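Local coordinates for protein putative endoribonuclease (Klebsiella pneumoniae, PDB 3LYB) that is of unproven function but belongs to the YjgF-like L-PSP endoribonuclease family and may hydrolyse RNA, at residues V32-G37 and S73-E78; E78-T83 and G89-V94. All coordinates share one frame; numbering follows the deposited sequence.

Contact 1. Residues V32-G37 and S73-E78; sequences VNPLTG and SWYVLE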
loop_
_atom_site.group_PDB
_atom_site.type_symbol
_atom_site.label_atom_id
_atom_site.label_comp_id
_atom_site.label_asym_id
_atom_site.label_seq_id
_atom_site.Cartn_x
_atom_site.Cartn_y
_atom_site.Cartn_z
ATOM N N VAL B 32 -28.122 10.994 -6.422
ATOM C CA VAL B 32 -29.009 10.219 -5.579
ATOM C C VAL B 32 -30.449 10.487 -5.939
ATOM O O VAL B 32 -30.824 11.624 -6.266
ATOM C CB VAL B 32 -28.844 10.532 -4.078
ATOM C CG1 VAL B 32 -27.386 10.381 -3.650
ATOM C CG2 VAL B 32 -29.398 11.934 -3.740
ATOM N N ASN B 33 -31.261 9.433 -5.863
ATOM C CA ASN B 33 -32.700 9.582 -6.010
ATOM C C ASN B 33 -33.255 10.345 -4.800
ATOM O O ASN B 33 -33.055 9.907 -3.662
ATOM C CB ASN B 33 -33.362 8.216 -6.146
ATOM C CG ASN B 33 -34.355 8.166 -7.294
ATOM O OD1 ASN B 33 -35.157 9.088 -7.475
ATOM N ND2 ASN B 33 -34.304 7.081 -8.082
ATOM N N PRO B 34 -33.914 11.506 -5.027
ATOM C CA PRO B 34 -34.555 12.161 -3.868
ATOM C C PRO B 34 -35.659 11.273 -3.279
ATOM O O PRO B 34 -35.987 11.386 -2.099
ATOM C CB PRO B 34 -35.144 13.455 -4.460
ATOM C CG PRO B 34 -34.359 13.699 -5.728
ATOM C CD PRO B 34 -34.053 12.307 -6.259
ATOM N N LEU B 35 -36.199 10.381 -4.113
ATOM C CA LEU B 35 -37.235 9.432 -3.693
ATOM C C LEU B 35 -36.599 8.227 -2.994
ATOM O O LEU B 35 -36.376 8.257 -1.778
ATOM C CB LEU B 35 -38.096 8.991 -4.893
ATOM N N THR B 36 -36.283 7.193 -3.773
ATOM C CA THR B 36 -35.733 5.937 -3.252
ATOM C C THR B 36 -34.662 6.131 -2.172
ATOM O O THR B 36 -34.665 5.441 -1.148
ATOM C CB THR B 36 -35.173 5.065 -4.391
ATOM N N GLY B 37 -33.776 7.102 -2.383
ATOM C CA GLY B 37 -32.551 7.220 -1.587
ATOM C C GLY B 37 -31.448 6.404 -2.250
ATOM O O GLY B 37 -30.380 6.195 -1.664
ATOM N N SER B 73 -23.387 11.197 -14.205
ATOM C CA SER B 73 -23.179 12.527 -14.729
ATOM C C SER B 73 -24.506 13.080 -15.206
ATOM O O SER B 73 -24.873 14.235 -14.909
ATOM C CB SER B 73 -22.171 12.517 -15.871
ATOM O OG SER B 73 -20.917 12.017 -15.433
ATOM N N TRP B 74 -25.240 12.238 -15.931
ATOM C CA TRP B 74 -26.444 12.706 -16.553
ATOM C C TRP B 74 -27.387 13.107 -15.422
ATOM O O TRP B 74 -27.901 14.232 -15.385
ATOM C CB TRP B 74 -27.060 11.652 -17.478
ATOM C CG TRP B 74 -28.421 12.086 -17.915
ATOM C CD1 TRP B 74 -28.722 12.934 -18.951
ATOM C CD2 TRP B 74 -29.665 11.773 -17.273
ATOM N NE1 TRP B 74 -30.084 13.143 -19.008
ATOM C CE2 TRP B 74 -30.686 12.439 -17.994
ATOM C CE3 TRP B 74 -30.017 10.980 -16.172
ATOM C CZ2 TRP B 74 -32.045 12.336 -17.647
ATOM C CZ3 TRP B 74 -31.366 10.867 -15.823
ATOM C CH2 TRP B 74 -32.364 11.541 -16.567
ATOM N N TYR B 75 -27.562 12.196 -14.476
ATOM C CA TYR B 75 -28.445 12.414 -13.349
ATOM C C TYR B 75 -28.145 13.711 -12.608
ATOM O O TYR B 75 -29.038 14.395 -12.143
ATOM C CB TYR B 75 -28.360 11.213 -12.408
ATOM C CG TYR B 75 -29.588 11.042 -11.584
ATOM C CD1 TYR B 75 -30.616 10.190 -12.003
ATOM C CD2 TYR B 75 -29.753 11.755 -10.389
ATOM C CE1 TYR B 75 -31.786 10.043 -11.240
ATOM C CE2 TYR B 75 -30.910 11.611 -9.613
ATOM C CZ TYR B 75 -31.925 10.766 -10.049
ATOM O OH TYR B 75 -33.073 10.637 -9.277
ATOM N N VAL B 76 -26.876 14.053 -12.500
ATOM C CA VAL B 76 -26.491 15.228 -11.748
ATOM C C VAL B 76 -26.771 16.471 -12.562
ATOM O O VAL B 76 -27.313 17.452 -12.047
ATOM C CB VAL B 76 -24.988 15.190 -11.356
ATOM C CG1 VAL B 76 -24.440 16.604 -11.083
ATOM C CG2 VAL B 76 -24.802 14.319 -10.165
ATOM N N LEU B 77 -26.358 16.424 -13.826
ATOM C CA LEU B 77 -26.547 17.540 -14.735
ATOM C C LEU B 77 -28.021 17.885 -14.936
ATOM O O LEU B 77 -28.399 19.055 -14.869
ATOM C CB LEU B 77 -25.841 17.277 -16.049
ATOM C CG LEU B 77 -24.320 17.427 -15.950
ATOM C CD1 LEU B 77 -23.648 17.032 -17.247
ATOM C CD2 LEU B 77 -23.911 18.851 -15.565
ATOM N N GLU B 78 -28.848 16.858 -15.124
ATOM C CA GLU B 78 -30.296 17.027 -15.223
ATOM C C GLU B 78 -30.916 17.570 -13.936
ATOM O O GLU B 78 -31.864 18.351 -13.994
ATOM C CB GLU B 78 -30.967 15.719 -15.669
ATOM C CG GLU B 78 -32.512 15.734 -15.710
ATOM C CD GLU B 78 -33.120 16.594 -16.844
ATOM O OE1 GLU B 78 -32.374 17.035 -17.756
ATOM O OE2 GLU B 78 -34.362 16.807 -16.813
#
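Tyr75 reaches out from helix 60-85 and supplies most of this contact, laying the outer part of its ring and its hydroxyl against the carbonyl of Val32, the side chain and CA of Asn33, and CD of Pro34. The ring spans the distance between the two backbones, whose nearest CA atoms, those of Val32 and Tyr75, are 8.1 Å apart. With CG swung to the far side from the backbone N (chi1 -155°), the ring extends away from the helix toward the loop. On one ortho-to-hydroxyl carbon, Tyr75 CE2, the carbonyl oxygen Val32 O comes within 3.3 Å, meeting the ring obliquely, as does the CA of Asn33. Val32 therefore takes part through its backbone; its CB points away from the helix, and its side chain packs instead on Ile39 and on Phe60 of a second subunit. The fold here is the alpha/beta fold of the YjgF-like family, in which a long helix lies across a sheet; the loop after strand 23-26 meets that helix at the protein surface. Asn33 passes the phenol end of the ring nearly at right angles, its amide plane turned 69° from the ring plane. Its OD1 lies 3.2 Å from Tyr75 OH, while ND2 is 3.9 Å from the same oxygen. From the next residue along the loop, Pro34 CD approaches Tyr75 OH to 3.6 Å, adding an apolar neighbour to the hydroxyl. A bound calcium ion lies about 7 Å from the Asn33 side chain, and Val40, further along the same loop, also touches Tyr75.

Contact 2. Residues E78-T83 and G89-V94; sequences ESIRRT and GQMSDV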
loop_
_atom_site.group_PDB
_atom_site.type_symbol
_atom_site.label_atom_id
_atom_site.label_comp_id
_atom_site.label_asym_id
_atom_site.label_seq_id
_atom_site.Cartn_x
_atom_site.Cartn_y
_atom_site.Cartn_z
ATOM N N GLU B 78 -28.848 16.858 -15.124
ATOM C CA GLU B 78 -30.296 17.027 -15.223
ATOM C C GLU B 78 -30.916 17.570 -13.936
ATOM O O GLU B 78 -31.864 18.351 -13.994
ATOM C CB GLU B 78 -30.967 15.719 -15.669
ATOM C CG GLU B 78 -32.512 15.734 -15.710
ATOM C CD GLU B 78 -33.120 16.594 -16.844
ATOM O OE1 GLU B 78 -32.374 17.035 -17.756
ATOM O OE2 GLU B 78 -34.362 16.807 -16.813
ATOM N N SER B 79 -30.389 17.171 -12.782
ATOM C CA SER B 79 -30.833 17.747 -11.507
ATOM C C SER B 79 -30.608 19.244 -11.509
ATOM O O SER B 79 -31.481 20.012 -11.120
ATOM C CB SER B 79 -30.069 17.142 -10.330
ATOM O OG SER B 79 -30.416 15.784 -10.149
ATOM N N ILE B 80 -29.424 19.649 -11.957
ATOM C CA ILE B 80 -29.076 21.049 -12.019
ATOM C C ILE B 80 -30.107 21.720 -12.884
ATOM O O ILE B 80 -30.756 22.645 -12.430
ATOM C CB ILE B 80 -27.618 21.284 -12.496
ATOM C CG1 ILE B 80 -26.653 20.966 -11.348
ATOM C CG2 ILE B 80 -27.402 22.723 -12.928
ATOM C CD1 ILE B 80 -25.211 20.746 -11.782
ATOM N N ARG B 81 -30.312 21.210 -14.090
ATOM C CA ARG B 81 -31.341 21.755 -14.970
ATOM C C ARG B 81 -32.675 21.910 -14.255
ATOM O O ARG B 81 -33.188 23.018 -14.163
ATOM C CB ARG B 81 -31.505 20.926 -16.236
ATOM C CG ARG B 81 -32.102 21.706 -17.394
ATOM C CD ARG B 81 -32.232 20.853 -18.682
ATOM N NE ARG B 81 -33.178 19.736 -18.577
ATOM C CZ ARG B 81 -34.455 19.840 -18.194
ATOM N NH1 ARG B 81 -34.967 21.011 -17.820
ATOM N NH2 ARG B 81 -35.228 18.770 -18.148
ATOM N N ARG B 82 -33.220 20.828 -13.716
ATOM C CA ARG B 82 -34.523 20.914 -13.063
ATOM C C ARG B 82 -34.574 21.906 -11.912
ATOM O O ARG B 82 -35.583 22.585 -11.725
ATOM C CB ARG B 82 -35.024 19.548 -12.614
ATOM C CG ARG B 82 -35.830 18.878 -13.685
ATOM C CD ARG B 82 -36.127 17.441 -13.351
ATOM N NE ARG B 82 -35.939 16.613 -14.544
ATOM C CZ ARG B 82 -36.122 15.294 -14.602
ATOM N NH1 ARG B 82 -36.514 14.611 -13.532
ATOM N NH2 ARG B 82 -35.905 14.662 -15.745
ATOM N N THR B 83 -33.494 21.986 -11.142
ATOM C CA THR B 83 -33.411 22.922 -10.032
ATOM C C THR B 83 -33.424 24.341 -10.591
ATOM O O THR B 83 -34.251 25.170 -10.202
ATOM C CB THR B 83 -32.142 22.676 -9.218
ATOM O OG1 THR B 83 -32.023 21.271 -8.942
ATOM C CG2 THR B 83 -32.161 23.469 -7.905
ATOM N N GLY B 89 -34.818 30.043 -14.300
ATOM C CA GLY B 89 -33.697 30.096 -15.253
ATOM C C GLY B 89 -33.538 28.853 -16.101
ATOM O O GLY B 89 -34.195 27.844 -15.843
ATOM N N GLN B 90 -32.653 28.930 -17.098
ATOM C CA GLN B 90 -32.362 27.823 -18.016
ATOM C C GLN B 90 -30.901 27.378 -17.891
ATOM O O GLN B 90 -30.090 28.058 -17.247
ATOM C CB GLN B 90 -32.636 28.267 -19.449
ATOM C CG GLN B 90 -32.192 29.709 -19.707
ATOM C CD GLN B 90 -32.390 30.187 -21.142
ATOM O OE1 GLN B 90 -32.466 31.399 -21.389
ATOM N NE2 GLN B 90 -32.451 29.249 -22.093
HETATM N N MSE B 91 -30.553 26.257 -18.523
HETATM C CA MSE B 91 -29.183 25.748 -18.446
HETATM C C MSE B 91 -28.133 26.794 -18.801
HETATM O O MSE B 91 -27.031 26.772 -18.258
HETATM C CB MSE B 91 -28.989 24.485 -19.292
HETATM C CG MSE B 91 -27.816 23.592 -18.839
HETATM SE SE MSE B 91 -27.988 22.854 -16.998
HETATM C CE MSE B 91 -26.207 22.099 -16.737
ATOM N N SER B 92 -28.465 27.728 -19.682
ATOM C CA SER B 92 -27.476 28.716 -20.126
ATOM C C SER B 92 -27.230 29.883 -19.156
ATOM O O SER B 92 -26.391 30.727 -19.430
ATOM C CB SER B 92 -27.833 29.225 -21.519
ATOM O OG SER B 92 -29.242 29.212 -21.701
ATOM N N ASP B 93 -27.953 29.927 -18.035
ATOM C CA ASP B 93 -27.712 30.914 -16.966
ATOM C C ASP B 93 -26.809 30.342 -15.874
ATOM O O ASP B 93 -26.375 31.059 -14.968
ATOM C CB ASP B 93 -29.024 31.396 -16.313
ATOM C CG ASP B 93 -30.092 31.837 -17.331
ATOM O OD1 ASP B 93 -29.790 32.669 -18.215
ATOM O OD2 ASP B 93 -31.244 31.344 -17.236
ATOM N N VAL B 94 -26.548 29.041 -15.939
ATOM C CA VAL B 94 -25.557 28.420 -15.075
ATOM C C VAL B 94 -24.182 28.736 -15.625
ATOM O O VAL B 94 -23.726 28.045 -16.532
ATOM C CB VAL B 94 -25.697 26.898 -15.074
ATOM C CG1 VAL B 94 -24.751 26.293 -14.059
ATOM C CG2 VAL B 94 -27.149 26.480 -14.786
#
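Met91, a selenomethionine in this crystal, reaches from the turn after helix 60-85 back onto the helix itself. Its CB and CG make no approach to 78-83 within 4.2 Å and serve to carry the chain across. A bend at chi2 (62°) then brings the selenium over the backbone of Arg81: Met91 SE is 4.1 Å from Arg81 N, and Arg81 CA and CB and Ile80 CG2 lie equally near. The terminal methyl ends on the same Ile80 branch, with Met91 CE 4.0 Å from Ile80 CG2. That branch is shared, since Val94 CG2 comes to 4.2 Å from Ile80 CG2. No hydrogen bond crosses between the segments; the side chains meet through apolar groups and the selenium, while the guanidinium of Arg81 turns back along its own helix to Glu78, which Arg82 also grips in a salt-bridge network. Within the turn, the backbone N of Gln90 donates a nearly straight hydrogen bond to Asp93 OD2 (2.8 Å, 173°), linking the residue before the short 3-10 segment 91-93 to its last residue. Tyr118 packs on Met91 and Val94. Such a helix-turn-strand core, with helix 60-85 folded against the sheet to which strand 94-101 belongs, is part of the alpha/beta fold of the YjgF-like family.

Overall arrangement
Helix 60-85 is common to the two contacts, and they meet at Glu78, which ends the helical segment of contact 1 and starts that of contact 2. Their centres are about 14 Å apart. Contact 1 is complete before contact 2 begins: it joins the loop after strand 23-26 to the middle of the helix, and contact 2 then joins the later part of the helix to the turn leading into strand 94-101. Contact 1 lies at the surface, near a second subunit, whereas contact 2 is buried. Between them Leu77 CD2 packs on Met91 CE at 4.1 Å. The helix is thus held to chain segments that both precede and follow it, against the mixed sheet.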